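Long-range contacts in probable arylamine n-acetyl transferase (Mycobacterium abscessus, PDB 4GUZ), which probably transfers an acetyl group from acetyl-coenzyme A to the amino nitrogen of arylamines, as other members of the arylamine N-acetyltransferase family do: residues L123-D131 and L139-E147; S154-G162 and G170-G178. All coordinates share one frame; numbering follows the deposited sequence.

Interactions 1 and 2 follow one another along the chain and belong to the same antiparallel sheet, their centres about 13 Å apart. Interaction 1 pairs its edge strand 142-143 with 126-130; interaction 2 pairs 155-162 with 170-176 further across. The sheet curls enough for the two to touch: V145 O lies 2.9 Å from W171 NE1, a probable hydrogen bond, and E147 OE2 forms a salt bridge of 2.9 Å with R158 NH2. I142 of the first also packs on L159 and L173 of the second. Strand 126-130 leads into D131, which is hydrogen-bonded to H116 and, with C79, is consistent with the family's Cys-His-Asp triad; L173 touches this group.

Interaction 1 of 2, residues L123-D131 and L139-E147; sequences LAAEQWLCD and LAPIRLVDE
R143 CA and CB lie over one face of the W128 indole: CB stands 4.0 Å from the centroid of the six-membered ring, 23° off the normal, a CH-pi contact. Further out the chain bends at chi3 (-100°), which turns the guanidinium so that the CH2 corner of the W128 ring sits over its centre, R143 CZ 3.6 Å from W128 CH2, the two planes steeply inclined. E126 meets the NE and NH2 edge of the guanidinium in a salt bridge, its carboxylate nearly coplanar with it. R143 NH2 to E126 OE1 is nearly straight (3.2 Å, 169°); NE to OE2 is modelled very short, so its exact length is doubtful. P141 is the second bump, its CB set between W128 CE3 (3.9 Å) and C130 SG (4.0 Å). Backbone bonds in both directions between L129 and I142 define a short antiparallel hairpin at the edge of the sheet, and L144 N to Q127 O (2.8 Å) extends it. Past that bond, L144 CD2 lies alongside the Q127 side chain, 3.9 Å from NE2, while Q127 OE1 is held by Y98. One water joins Q127 N to L144 O; at the other end a second bridges L129 O, D131 N and A140 O.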
ATOM      1  N   LEU A 123      10.153  18.110  -4.506  1.00 24.20           N
ATOM      2  CA  LEU A 123      10.807  18.368  -5.799  1.00 25.47           C
ATOM      3  C   LEU A 123      10.547  19.806  -6.209  1.00 31.15           C
ATOM      4  O   LEU A 123       9.406  20.173  -6.514  1.00 30.26           O
ATOM      5  CB  LEU A 123      10.368  17.397  -6.925  1.00 25.62           C
ATOM      6  CG  LEU A 123      10.737  15.929  -6.773  1.00 30.23           C
ATOM      7  CD1 LEU A 123       9.858  15.067  -7.658  1.00 30.42           C
ATOM      8  CD2 LEU A 123      12.211  15.684  -7.063  1.00 33.57           C
ATOM      9  N   ALA A 124      11.617  20.630  -6.175  1.00 29.47           N
ATOM     10  CA  ALA A 124      11.594  22.058  -6.498  1.00 29.99           C
ATOM     11  C   ALA A 124      10.569  22.795  -5.604  1.00 32.69           C
ATOM     12  O   ALA A 124      10.600  22.616  -4.387  1.00 31.81           O
ATOM     13  CB  ALA A 124      11.305  22.267  -7.987  1.00 30.94           C
ATOM     14  N   ALA A 125       9.656  23.579  -6.179  1.00 30.52           N
ATOM     15  CA  ALA A 125       8.675  24.312  -5.369  1.00 30.96           C
ATOM     16  C   ALA A 125       7.455  23.429  -4.979  1.00 32.30           C
ATOM     17  O   ALA A 125       6.490  23.953  -4.421  1.00 33.79           O
ATOM     18  CB  ALA A 125       8.201  25.550  -6.125  1.00 31.82           C
ATOM     19  N   GLU A 126       7.515  22.105  -5.230  1.00 25.33           N
ATOM     20  CA  GLU A 126       6.357  21.214  -5.023  1.00 22.11           C
ATOM     21  C   GLU A 126       6.559  20.023  -4.043  1.00 23.50           C
ATOM     22  O   GLU A 126       7.674  19.656  -3.670  1.00 21.61           O
ATOM     23  CB  GLU A 126       5.934  20.638  -6.384  1.00 22.73           C
ATOM     24  CG  GLU A 126       5.868  21.667  -7.512  1.00 28.77           C
ATOM     25  CD  GLU A 126       5.188  21.211  -8.783  1.00 38.55           C
ATOM     26  OE1 GLU A 126       5.894  20.717  -9.693  1.00 25.31           O
ATOM     27  OE2 GLU A 126       3.956  21.399  -8.895  1.00 30.73           O
ATOM     28  N   GLN A 127       5.427  19.409  -3.677  1.00 17.93           N
ATOM     29  CA  GLN A 127       5.321  18.209  -2.852  1.00 17.03           C
ATOM     30  C   GLN A 127       4.466  17.169  -3.584  1.00 19.63           C
ATOM     31  O   GLN A 127       3.459  17.516  -4.205  1.00 21.02           O
ATOM     32  CB  GLN A 127       4.760  18.549  -1.475  1.00 18.38           C
ATOM     33  CG  GLN A 127       5.804  19.254  -0.602  1.00 27.60           C
ATOM     34  CD  GLN A 127       5.370  19.400   0.825  1.00 35.12           C
ATOM     35  OE1 GLN A 127       5.915  18.758   1.710  1.00 29.26           O
ATOM     36  NE2 GLN A 127       4.394  20.261   1.077  1.00 29.37           N
ATOM     37  N   TRP A 128       4.901  15.909  -3.540  1.00 18.84           N
ATOM     38  CA  TRP A 128       4.284  14.783  -4.228  1.00 18.28           C
ATOM     39  C   TRP A 128       3.945  13.666  -3.270  1.00 19.29           C
ATOM     40  O   TRP A 128       4.835  13.096  -2.636  1.00 18.32           O
ATOM     41  CB  TRP A 128       5.236  14.264  -5.317  1.00 18.14           C
ATOM     42  CG  TRP A 128       5.432  15.267  -6.413  1.00 19.52           C
ATOM     43  CD1 TRP A 128       6.361  16.261  -6.456  1.00 21.96           C
ATOM     44  CD2 TRP A 128       4.624  15.416  -7.590  1.00 19.29           C
ATOM     45  NE1 TRP A 128       6.202  17.008  -7.601  1.00 20.74           N
ATOM     46  CE2 TRP A 128       5.131  16.526  -8.306  1.00 22.72           C
ATOM     47  CE3 TRP A 128       3.517  14.726  -8.108  1.00 19.84           C
ATOM     48  CZ2 TRP A 128       4.589  16.942  -9.531  1.00 21.79           C
ATOM     49  CZ3 TRP A 128       2.977  15.146  -9.313  1.00 21.24           C
ATOM     50  CH2 TRP A 128       3.518  16.239 -10.016  1.00 21.84           C
ATOM     51  N   LEU A 129       2.659  13.313  -3.207  1.00 14.73           N
ATOM     52  CA  LEU A 129       2.209  12.218  -2.357  1.00 12.90           C
ATOM     53  C   LEU A 129       2.481  10.892  -3.043  1.00 17.45           C
ATOM     54  O   LEU A 129       2.008  10.680  -4.165  1.00 17.11           O
ATOM     55  CB  LEU A 129       0.705  12.369  -2.051  1.00 12.28           C
ATOM     56  CG  LEU A 129       0.075  11.223  -1.232  1.00 15.92           C
ATOM     57  CD1 LEU A 129       0.679  11.147   0.140  1.00 16.27           C
ATOM     58  CD2 LEU A 129      -1.452  11.338  -1.221  1.00 18.00           C
ATOM     59  N   CYS A 130       3.229   9.993  -2.377  1.00 14.74           N
ATOM     60  CA  CYS A 130       3.489   8.665  -2.929  1.00 14.58           C
ATOM     61  C   CYS A 130       2.770   7.635  -2.059  1.00 15.92           C
ATOM     62  O   CYS A 130       3.326   7.123  -1.074  1.00 16.51           O
ATOM     63  CB  CYS A 130       4.984   8.382  -3.042  1.00 16.15           C
ATOM     64  SG  CYS A 130       5.858   9.486  -4.186  1.00 19.76           S
ATOM     65  N   ASP A 131       1.513   7.342  -2.422  1.00 12.44           N
ATOM     66  CA  ASP A 131       0.680   6.358  -1.703  1.00 11.65           C
ATOM     67  C   ASP A 131       0.892   5.022  -2.391  1.00 17.62           C
ATOM     68  O   ASP A 131       0.105   4.609  -3.247  1.00 18.89           O
ATOM     69  CB  ASP A 131      -0.772   6.805  -1.719  1.00 12.54           C
ATOM     70  CG  ASP A 131      -1.678   6.024  -0.781  1.00 17.94           C
ATOM     71  OD1 ASP A 131      -1.172   5.117  -0.083  1.00 20.49           O
ATOM     72  OD2 ASP A 131      -2.883   6.320  -0.751  1.00 18.20           O
ATOM     73  N   LEU A 139      -1.382   4.841  -9.225  1.00 17.67           N
ATOM     74  CA  LEU A 139      -0.263   4.338 -10.019  1.00 17.63           C
ATOM     75  C   LEU A 139       0.764   5.420 -10.230  1.00 22.24           C
ATOM     76  O   LEU A 139       1.823   5.147 -10.776  1.00 21.68           O
ATOM     77  CB  LEU A 139      -0.737   3.782 -11.367  1.00 17.55           C
ATOM     78  CG  LEU A 139      -1.703   2.588 -11.319  1.00 21.30           C
ATOM     79  CD1 LEU A 139      -2.312   2.350 -12.662  1.00 22.16           C
ATOM     80  CD2 LEU A 139      -1.005   1.318 -10.894  1.00 24.21           C
ATOM     81  N   ALA A 140       0.465   6.653  -9.800  1.00 18.39           N
ATOM     82  CA  ALA A 140       1.410   7.749  -9.999  1.00 18.21           C
ATOM     83  C   ALA A 140       1.465   8.654  -8.773  1.00 19.87           C
ATOM     84  O   ALA A 140       0.447   8.757  -8.068  1.00 18.51           O
ATOM     85  CB  ALA A 140       0.999   8.553 -11.227  1.00 18.27           C
ATOM     86  N   PRO A 141       2.606   9.349  -8.513  1.00 15.86           N
ATOM     87  CA  PRO A 141       2.621  10.334  -7.418  1.00 15.07           C
ATOM     88  C   PRO A 141       1.563  11.395  -7.672  1.00 18.59           C
ATOM     89  O   PRO A 141       1.223  11.659  -8.826  1.00 20.49           O
ATOM     90  CB  PRO A 141       4.034  10.935  -7.482  1.00 17.22           C
ATOM     91  CG  PRO A 141       4.814  10.020  -8.352  1.00 22.35           C
ATOM     92  CD  PRO A 141       3.879   9.377  -9.280  1.00 18.01           C
ATOM     93  N   ILE A 142       1.023  11.975  -6.621  1.00 16.85           N
ATOM     94  CA  ILE A 142      -0.031  12.976  -6.746  1.00 16.05           C
ATOM     95  C   ILE A 142       0.493  14.294  -6.219  1.00 19.38           C
ATOM     96  O   ILE A 142       0.956  14.353  -5.073  1.00 20.41           O
ATOM     97  CB  ILE A 142      -1.324  12.496  -6.000  1.00 18.05           C
ATOM     98  CG1 ILE A 142      -1.959  11.262  -6.702  1.00 16.96           C
ATOM     99  CG2 ILE A 142      -2.346  13.630  -5.853  1.00 20.23           C
ATOM    100  CD1 ILE A 142      -3.111  10.573  -5.919  1.00 22.76           C
ATOM    101  N   ARG A 143       0.403  15.348  -7.045  1.00 16.69           N
ATOM    102  CA  ARG A 143       0.806  16.724  -6.699  1.00 16.83           C
ATOM    103  C   ARG A 143       0.007  17.207  -5.518  1.00 21.69           C
ATOM    104  O   ARG A 143      -1.219  17.237  -5.578  1.00 21.06           O
ATOM    105  CB  ARG A 143       0.579  17.663  -7.904  1.00 17.67           C
ATOM    106  CG  ARG A 143       1.134  19.061  -7.747  1.00 20.34           C
ATOM    107  CD  ARG A 143       0.985  19.812  -9.051  1.00 25.05           C
ATOM    108  NE  ARG A 143       2.249  19.812  -9.779  1.00 31.13           N
ATOM    109  CZ  ARG A 143       2.404  19.450 -11.047  1.00 49.23           C
ATOM    110  NH1 ARG A 143       1.363  19.048 -11.764  1.00 39.58           N
ATOM    111  NH2 ARG A 143       3.608  19.477 -11.604  1.00 38.98           N
ATOM    112  N   LEU A 144       0.692  17.575  -4.438  1.00 18.87           N
ATOM    113  CA  LEU A 144       0.004  18.054  -3.253  1.00 18.94           C
ATOM    114  C   LEU A 144      -0.427  19.484  -3.484  1.00 22.62           C
ATOM    115  O   LEU A 144       0.391  20.402  -3.541  1.00 25.17           O
ATOM    116  CB  LEU A 144       0.871  17.901  -1.999  1.00 19.81           C
ATOM    117  CG  LEU A 144       0.162  17.976  -0.657  1.00 25.93           C
ATOM    118  CD1 LEU A 144      -0.619  16.687  -0.355  1.00 27.49           C
ATOM    119  CD2 LEU A 144       1.171  18.211   0.438  1.00 29.84           C
ATOM    120  N   VAL A 145      -1.716  19.638  -3.720  1.00 18.74           N
ATOM    121  CA  VAL A 145      -2.398  20.913  -3.965  1.00 17.67           C
ATOM    122  C   VAL A 145      -3.577  20.954  -3.013  1.00 21.15           C
ATOM    123  O   VAL A 145      -3.936  19.910  -2.455  1.00 20.45           O
ATOM    124  CB  VAL A 145      -2.821  21.111  -5.458  1.00 19.75           C
ATOM    125  CG1 VAL A 145      -1.609  21.311  -6.361  1.00 19.54           C
ATOM    126  CG2 VAL A 145      -3.704  19.976  -5.965  1.00 18.66           C
ATOM    127  N   ASP A 146      -4.201  22.123  -2.835  1.00 18.35           N
ATOM    128  CA  ASP A 146      -5.350  22.232  -1.923  1.00 18.58           C
ATOM    129  C   ASP A 146      -6.625  21.565  -2.446  1.00 22.17           C
ATOM    130  O   ASP A 146      -7.517  21.244  -1.647  1.00 22.79           O
ATOM    131  CB  ASP A 146      -5.647  23.688  -1.591  1.00 19.71           C
ATOM    132  CG  ASP A 146      -4.634  24.357  -0.683  1.00 25.03           C
ATOM    133  OD1 ASP A 146      -3.514  23.807  -0.521  1.00 23.90           O
ATOM    134  OD2 ASP A 146      -4.972  25.406  -0.099  1.00 30.32           O
ATOM    135  N   GLU A 147      -6.748  21.379  -3.765  1.00 17.42           N
ATOM    136  CA  GLU A 147      -7.904  20.694  -4.314  1.00 16.44           C
ATOM    137  C   GLU A 147      -7.655  20.294  -5.757  1.00 20.60           C
ATOM    138  O   GLU A 147      -7.211  21.123  -6.543  1.00 19.17           O
ATOM    139  CB  GLU A 147      -9.170  21.573  -4.195  1.00 17.85           C
ATOM    140  CG  GLU A 147     -10.459  20.786  -4.299  1.00 22.66           C
ATOM    141  CD  GLU A 147     -11.010  20.570  -5.687  1.00 27.85           C
ATOM    142  OE1 GLU A 147     -10.400  21.055  -6.672  1.00 22.99           O
ATOM    143  OE2 GLU A 147     -12.066  19.906  -5.789  1.00 31.29           O
TER
HETATM  144  O   HOH W   1       2.972  20.902  -4.298  1.00 21.22           O
HETATM  145  O   HOH W   2       0.371   8.649  -5.011  1.00 15.43           O

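Interaction 2 of 2, residues S154-G162 and G170-G178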
ATOM      1  N   SER A 154      -7.567   4.346 -15.655  1.00 18.04           N
ATOM      2  CA  SER A 154      -9.038   4.273 -15.638  1.00 17.64           C
ATOM      3  C   SER A 154      -9.641   4.683 -14.292  1.00 20.58           C
ATOM      4  O   SER A 154     -10.870   4.766 -14.164  1.00 18.64           O
ATOM      5  CB  SER A 154      -9.533   2.881 -16.015  1.00 19.47           C
ATOM      6  OG  SER A 154      -9.132   2.545 -17.333  1.00 20.28           O
ATOM      7  N   TRP A 155      -8.779   4.938 -13.300  1.00 16.85           N
ATOM      8  CA  TRP A 155      -9.167   5.335 -11.953  1.00 16.27           C
ATOM      9  C   TRP A 155      -9.190   6.829 -11.869  1.00 19.44           C
ATOM     10  O   TRP A 155      -8.498   7.498 -12.644  1.00 19.70           O
ATOM     11  CB  TRP A 155      -8.194   4.756 -10.908  1.00 14.62           C
ATOM     12  CG  TRP A 155      -7.999   3.277 -11.063  1.00 14.59           C
ATOM     13  CD1 TRP A 155      -7.011   2.649 -11.765  1.00 17.07           C
ATOM     14  CD2 TRP A 155      -8.916   2.254 -10.649  1.00 14.53           C
ATOM     15  NE1 TRP A 155      -7.239   1.291 -11.787  1.00 16.03           N
ATOM     16  CE2 TRP A 155      -8.395   1.019 -11.093  1.00 17.30           C
ATOM     17  CE3 TRP A 155     -10.078   2.251  -9.851  1.00 15.77           C
ATOM     18  CZ2 TRP A 155      -9.000  -0.206 -10.778  1.00 16.41           C
ATOM     19  CZ3 TRP A 155     -10.698   1.035  -9.573  1.00 17.10           C
ATOM     20  CH2 TRP A 155     -10.165  -0.173 -10.035  1.00 17.39           C
ATOM     21  N   THR A 156      -9.985   7.361 -10.936  1.00 15.18           N
ATOM     22  CA  THR A 156     -10.089   8.809 -10.714  1.00 15.40           C
ATOM     23  C   THR A 156     -10.046   9.070  -9.221  1.00 17.64           C
ATOM     24  O   THR A 156     -10.728   8.389  -8.446  1.00 13.93           O
ATOM     25  CB  THR A 156     -11.348   9.403 -11.374  1.00 23.81           C
ATOM     26  OG1 THR A 156     -11.515   8.837 -12.667  1.00 22.87           O
ATOM     27  CG2 THR A 156     -11.277  10.921 -11.506  1.00 24.72           C
ATOM     28  N   TYR A 157      -9.249  10.067  -8.830  1.00 16.41           N
ATOM     29  CA  TYR A 157      -9.090  10.461  -7.433  1.00 15.95           C
ATOM     30  C   TYR A 157      -9.418  11.926  -7.247  1.00 21.06           C
ATOM     31  O   TYR A 157      -9.330  12.726  -8.191  1.00 20.90           O
ATOM     32  CB  TYR A 157      -7.644  10.180  -6.959  1.00 16.89           C
ATOM     33  CG  TYR A 157      -7.291   8.708  -7.037  1.00 19.32           C
ATOM     34  CD1 TYR A 157      -7.842   7.791  -6.144  1.00 22.86           C
ATOM     35  CD2 TYR A 157      -6.417   8.230  -8.008  1.00 18.50           C
ATOM     36  CE1 TYR A 157      -7.582   6.428  -6.260  1.00 25.47           C
ATOM     37  CE2 TYR A 157      -6.148   6.867  -8.132  1.00 18.63           C
ATOM     38  CZ  TYR A 157      -6.743   5.969  -7.261  1.00 29.84           C
ATOM     39  OH  TYR A 157      -6.477   4.620  -7.355  1.00 29.17           O
ATOM     40  N   ARG A 158      -9.781  12.281  -6.022  1.00 16.26           N
ATOM     41  CA  ARG A 158     -10.002  13.667  -5.645  1.00 14.69           C
ATOM     42  C   ARG A 158      -9.179  13.947  -4.411  1.00 20.20           C
ATOM     43  O   ARG A 158      -9.202  13.170  -3.462  1.00 20.09           O
ATOM     44  CB  ARG A 158     -11.465  13.998  -5.386  1.00 14.69           C
ATOM     45  CG  ARG A 158     -11.670  15.519  -5.254  1.00 18.13           C
ATOM     46  CD  ARG A 158     -12.853  15.884  -4.415  1.00 27.33           C
ATOM     47  NE  ARG A 158     -13.121  17.321  -4.496  1.00 33.60           N
ATOM     48  CZ  ARG A 158     -14.207  17.900  -3.999  1.00 53.13           C
ATOM     49  NH1 ARG A 158     -15.131  17.173  -3.380  1.00 39.11           N
ATOM     50  NH2 ARG A 158     -14.379  19.211  -4.116  1.00 40.18           N
ATOM     51  N   LEU A 159      -8.422  15.029  -4.447  1.00 18.34           N
ATOM     52  CA  LEU A 159      -7.601  15.466  -3.327  1.00 17.98           C
ATOM     53  C   LEU A 159      -8.194  16.770  -2.830  1.00 18.99           C
ATOM     54  O   LEU A 159      -8.485  17.633  -3.637  1.00 17.11           O
ATOM     55  CB  LEU A 159      -6.151  15.640  -3.811  1.00 17.93           C
ATOM     56  CG  LEU A 159      -5.072  15.942  -2.776  1.00 20.75           C
ATOM     57  CD1 LEU A 159      -4.864  14.786  -1.815  1.00 18.96           C
ATOM     58  CD2 LEU A 159      -3.752  16.256  -3.468  1.00 20.57           C
ATOM     59  N   ARG A 160      -8.428  16.895  -1.523  1.00 16.52           N
ATOM     60  CA  ARG A 160      -9.000  18.117  -0.968  1.00 15.22           C
ATOM     61  C   ARG A 160      -8.506  18.371   0.439  1.00 19.17           C
ATOM     62  O   ARG A 160      -8.717  17.543   1.331  1.00 16.74           O
ATOM     63  CB  ARG A 160     -10.533  18.053  -0.963  1.00 15.04           C
ATOM     64  CG  ARG A 160     -11.163  19.397  -0.692  1.00 19.10           C
ATOM     65  CD  ARG A 160     -12.649  19.364  -0.930  1.00 32.46           C
ATOM     66  NE  ARG A 160     -13.223  20.688  -0.695  1.00 53.79           N
ATOM     67  CZ  ARG A 160     -14.475  20.903  -0.310  1.00 79.90           C
ATOM     68  NH1 ARG A 160     -15.300  19.881  -0.113  1.00 72.70           N
ATOM     69  NH2 ARG A 160     -14.911  22.140  -0.110  1.00 70.61           N
ATOM     70  N   ARG A 161      -7.917  19.554   0.629  1.00 16.85           N
ATOM     71  CA  ARG A 161      -7.394  20.084   1.889  1.00 16.40           C
ATOM     72  C   ARG A 161      -8.538  20.663   2.707  1.00 19.07           C
ATOM     73  O   ARG A 161      -9.445  21.286   2.147  1.00 18.51           O
ATOM     74  CB  ARG A 161      -6.340  21.184   1.617  1.00 14.24           C
ATOM     75  CG  ARG A 161      -5.548  21.621   2.851  1.00 21.63           C
ATOM     76  CD  ARG A 161      -4.540  22.697   2.507  1.00 21.21           C
ATOM     77  NE  ARG A 161      -3.645  22.995   3.625  1.00 22.54           N
ATOM     78  CZ  ARG A 161      -2.503  23.661   3.490  1.00 37.90           C
ATOM     79  NH1 ARG A 161      -2.095  24.055   2.289  1.00 22.97           N
ATOM     80  NH2 ARG A 161      -1.738  23.899   4.543  1.00 27.52           N
ATOM     81  N   GLY A 162      -8.464  20.478   4.013  1.00 17.00           N
ATOM     82  CA  GLY A 162      -9.442  21.020   4.945  1.00 16.58           C
ATOM     83  C   GLY A 162      -9.193  20.617   6.379  1.00 19.18           C
ATOM     84  O   GLY A 162      -8.162  20.030   6.708  1.00 17.39           O
ATOM     85  N   GLY A 170      -5.339  19.172   7.045  1.00 13.97           N
ATOM     86  CA  GLY A 170      -4.927  17.979   6.321  1.00 13.37           C
ATOM     87  C   GLY A 170      -5.621  17.839   4.986  1.00 17.67           C
ATOM     88  O   GLY A 170      -6.294  18.767   4.533  1.00 16.50           O
ATOM     89  N   TRP A 171      -5.465  16.662   4.369  1.00 15.93           N
ATOM     90  CA  TRP A 171      -6.071  16.359   3.073  1.00 16.41           C
ATOM     91  C   TRP A 171      -6.909  15.105   3.134  1.00 18.46           C
ATOM     92  O   TRP A 171      -6.542  14.160   3.835  1.00 16.88           O
ATOM     93  CB  TRP A 171      -4.982  16.136   1.993  1.00 15.44           C
ATOM     94  CG  TRP A 171      -4.268  17.369   1.531  1.00 16.14           C
ATOM     95  CD1 TRP A 171      -4.448  18.026   0.343  1.00 19.46           C
ATOM     96  CD2 TRP A 171      -3.276  18.110   2.254  1.00 16.07           C
ATOM     97  NE1 TRP A 171      -3.649  19.150   0.298  1.00 18.82           N
ATOM     98  CE2 TRP A 171      -2.928  19.232   1.461  1.00 20.00           C
ATOM     99  CE3 TRP A 171      -2.641  17.937   3.498  1.00 17.75           C
ATOM    100  CZ2 TRP A 171      -1.983  20.174   1.874  1.00 19.75           C
ATOM    101  CZ3 TRP A 171      -1.760  18.906   3.942  1.00 19.66           C
ATOM    102  CH2 TRP A 171      -1.409  19.994   3.119  1.00 20.57           C
ATOM    103  N   THR A 172      -7.933  15.033   2.271  1.00 15.87           N
ATOM    104  CA  THR A 172      -8.695  13.816   2.074  1.00 15.80           C
ATOM    105  C   THR A 172      -8.398  13.348   0.679  1.00 17.55           C
ATOM    106  O   THR A 172      -8.556  14.124  -0.265  1.00 16.12           O
ATOM    107  CB  THR A 172     -10.222  14.008   2.293  1.00 17.36           C
ATOM    108  OG1 THR A 172     -10.465  14.543   3.583  1.00 16.53           O
ATOM    109  CG2 THR A 172     -11.043  12.704   2.082  1.00 13.34           C
ATOM    110  N   LEU A 173      -7.999  12.080   0.536  1.00 14.22           N
ATOM    111  CA  LEU A 173      -7.879  11.469  -0.777  1.00 14.00           C
ATOM    112  C   LEU A 173      -9.128  10.631  -0.961  1.00 16.55           C
ATOM    113  O   LEU A 173      -9.409   9.787  -0.103  1.00 14.73           O
ATOM    114  CB  LEU A 173      -6.609  10.630  -0.957  1.00 14.30           C
ATOM    115  CG  LEU A 173      -6.449  10.013  -2.342  1.00 18.24           C
ATOM    116  CD1 LEU A 173      -5.934  11.060  -3.351  1.00 18.75           C
ATOM    117  CD2 LEU A 173      -5.501   8.813  -2.311  1.00 20.37           C
ATOM    118  N   SER A 174      -9.904  10.889  -2.033  1.00 12.99           N
ATOM    119  CA  SER A 174     -11.152  10.152  -2.310  1.00 12.13           C
ATOM    120  C   SER A 174     -11.048   9.388  -3.618  1.00 19.49           C
ATOM    121  O   SER A 174     -10.283   9.775  -4.511  1.00 17.90           O
ATOM    122  CB  SER A 174     -12.358  11.095  -2.387  1.00 12.58           C
ATOM    123  OG  SER A 174     -12.564  11.839  -1.194  1.00 18.03           O
ATOM    124  N   GLU A 175     -11.850   8.330  -3.758  1.00 17.27           N
ATOM    125  CA  GLU A 175     -11.870   7.582  -5.028  1.00 16.91           C
ATOM    126  C   GLU A 175     -13.211   7.845  -5.656  1.00 20.61           C
ATOM    127  O   GLU A 175     -14.177   8.095  -4.932  1.00 16.86           O
ATOM    128  CB  GLU A 175     -11.593   6.076  -4.839  1.00 18.27           C
ATOM    129  CG  GLU A 175     -12.583   5.366  -3.914  1.00 20.36           C
ATOM    130  CD  GLU A 175     -12.365   3.876  -3.728  1.00 35.89           C
ATOM    131  OE1 GLU A 175     -11.296   3.493  -3.199  1.00 26.31           O
ATOM    132  OE2 GLU A 175     -13.286   3.092  -4.056  1.00 22.49           O
ATOM    133  N   ALA A 176     -13.285   7.838  -7.001  1.00 18.89           N
ATOM    134  CA  ALA A 176     -14.566   8.034  -7.669  1.00 18.10           C
ATOM    135  C   ALA A 176     -15.566   6.956  -7.207  1.00 19.04           C
ATOM    136  O   ALA A 176     -15.209   5.783  -7.066  1.00 18.27           O
ATOM    137  CB  ALA A 176     -14.394   8.017  -9.175  1.00 19.04           C
ATOM    138  N   ALA A 177     -16.783   7.399  -6.870  1.00 16.77           N
ATOM    139  CA  ALA A 177     -17.884   6.571  -6.355  1.00 15.86           C
ATOM    140  C   ALA A 177     -18.242   5.439  -7.323  1.00 21.34           C
ATOM    141  O   ALA A 177     -18.161   5.615  -8.541  1.00 19.85           O
ATOM    142  CB  ALA A 177     -19.108   7.450  -6.115  1.00 16.08           C
ATOM    143  N   GLY A 178     -18.647   4.300  -6.763  1.00 20.82           N
ATOM    144  CA  GLY A 178     -19.056   3.124  -7.521  1.00 20.73           C
ATOM    145  C   GLY A 178     -17.983   2.622  -8.455  1.00 23.44           C
ATOM    146  O   GLY A 178     -18.287   2.261  -9.594  1.00 23.53           O
TER
HETATM  147  O   HOH W   3     -10.766  17.276   3.120  1.00 19.31           O
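Strands 155-162 and 170-176 run antiparallel at 155°, their axes 4.5 Å apart at closest approach, and seven backbone hydrogen bonds join them from A176 N to T156 O at one end to the reciprocal pair between G162 and G170 at the other. This is a beta hairpin within the curled antiparallel sheet of the arylamine N-acetyltransferase fold, flanked by strand 147-152 beside 155-162 and by strand 185-196 beside 170-176. Its hydrogen-bonded pairs are R158 with S174, R160 with T172 and G162 with G170. Alternating with them are the non-hydrogen-bonded pairs, whose side chains form the opposite face: Y157 with E175, L159 with L173 and R161 with W171.

On that face Y157 CB lies 4.1 Å from L173 CD1, and the tyrosine ring presents its edge to S174 O. L159 crosses the W171 side chain at a slant: L159 CG is 3.8 Å from W171 CD1, and L159 CD1 rests near W171 CB. R161 takes the neighbouring part of the indole. With CG anti to the backbone N (chi1 -169°) and the chain extended as far as NE, it runs along one ring face: R161 CB is 3.9 Å from the centroid of the five-membered ring of W171, a CH-pi contact, and the guanidinium follows over CH2, the planes 30° apart. D169 and D146 hold the charged end by salt bridges, while the F191 ring meets that of W171 with the planes nearly parallel; W171 NE1 turns to V145.

The other face, with R158, R160, T172 and S174, is more polar, and the R158 guanidinium leads away to E147. At the A176 end of the ladder T156 CB meets A176 CB at 4.0 Å. Beside R160, a water donates to R160 O at 2.7 Å and also hydrogen-bonds with T172 OG1.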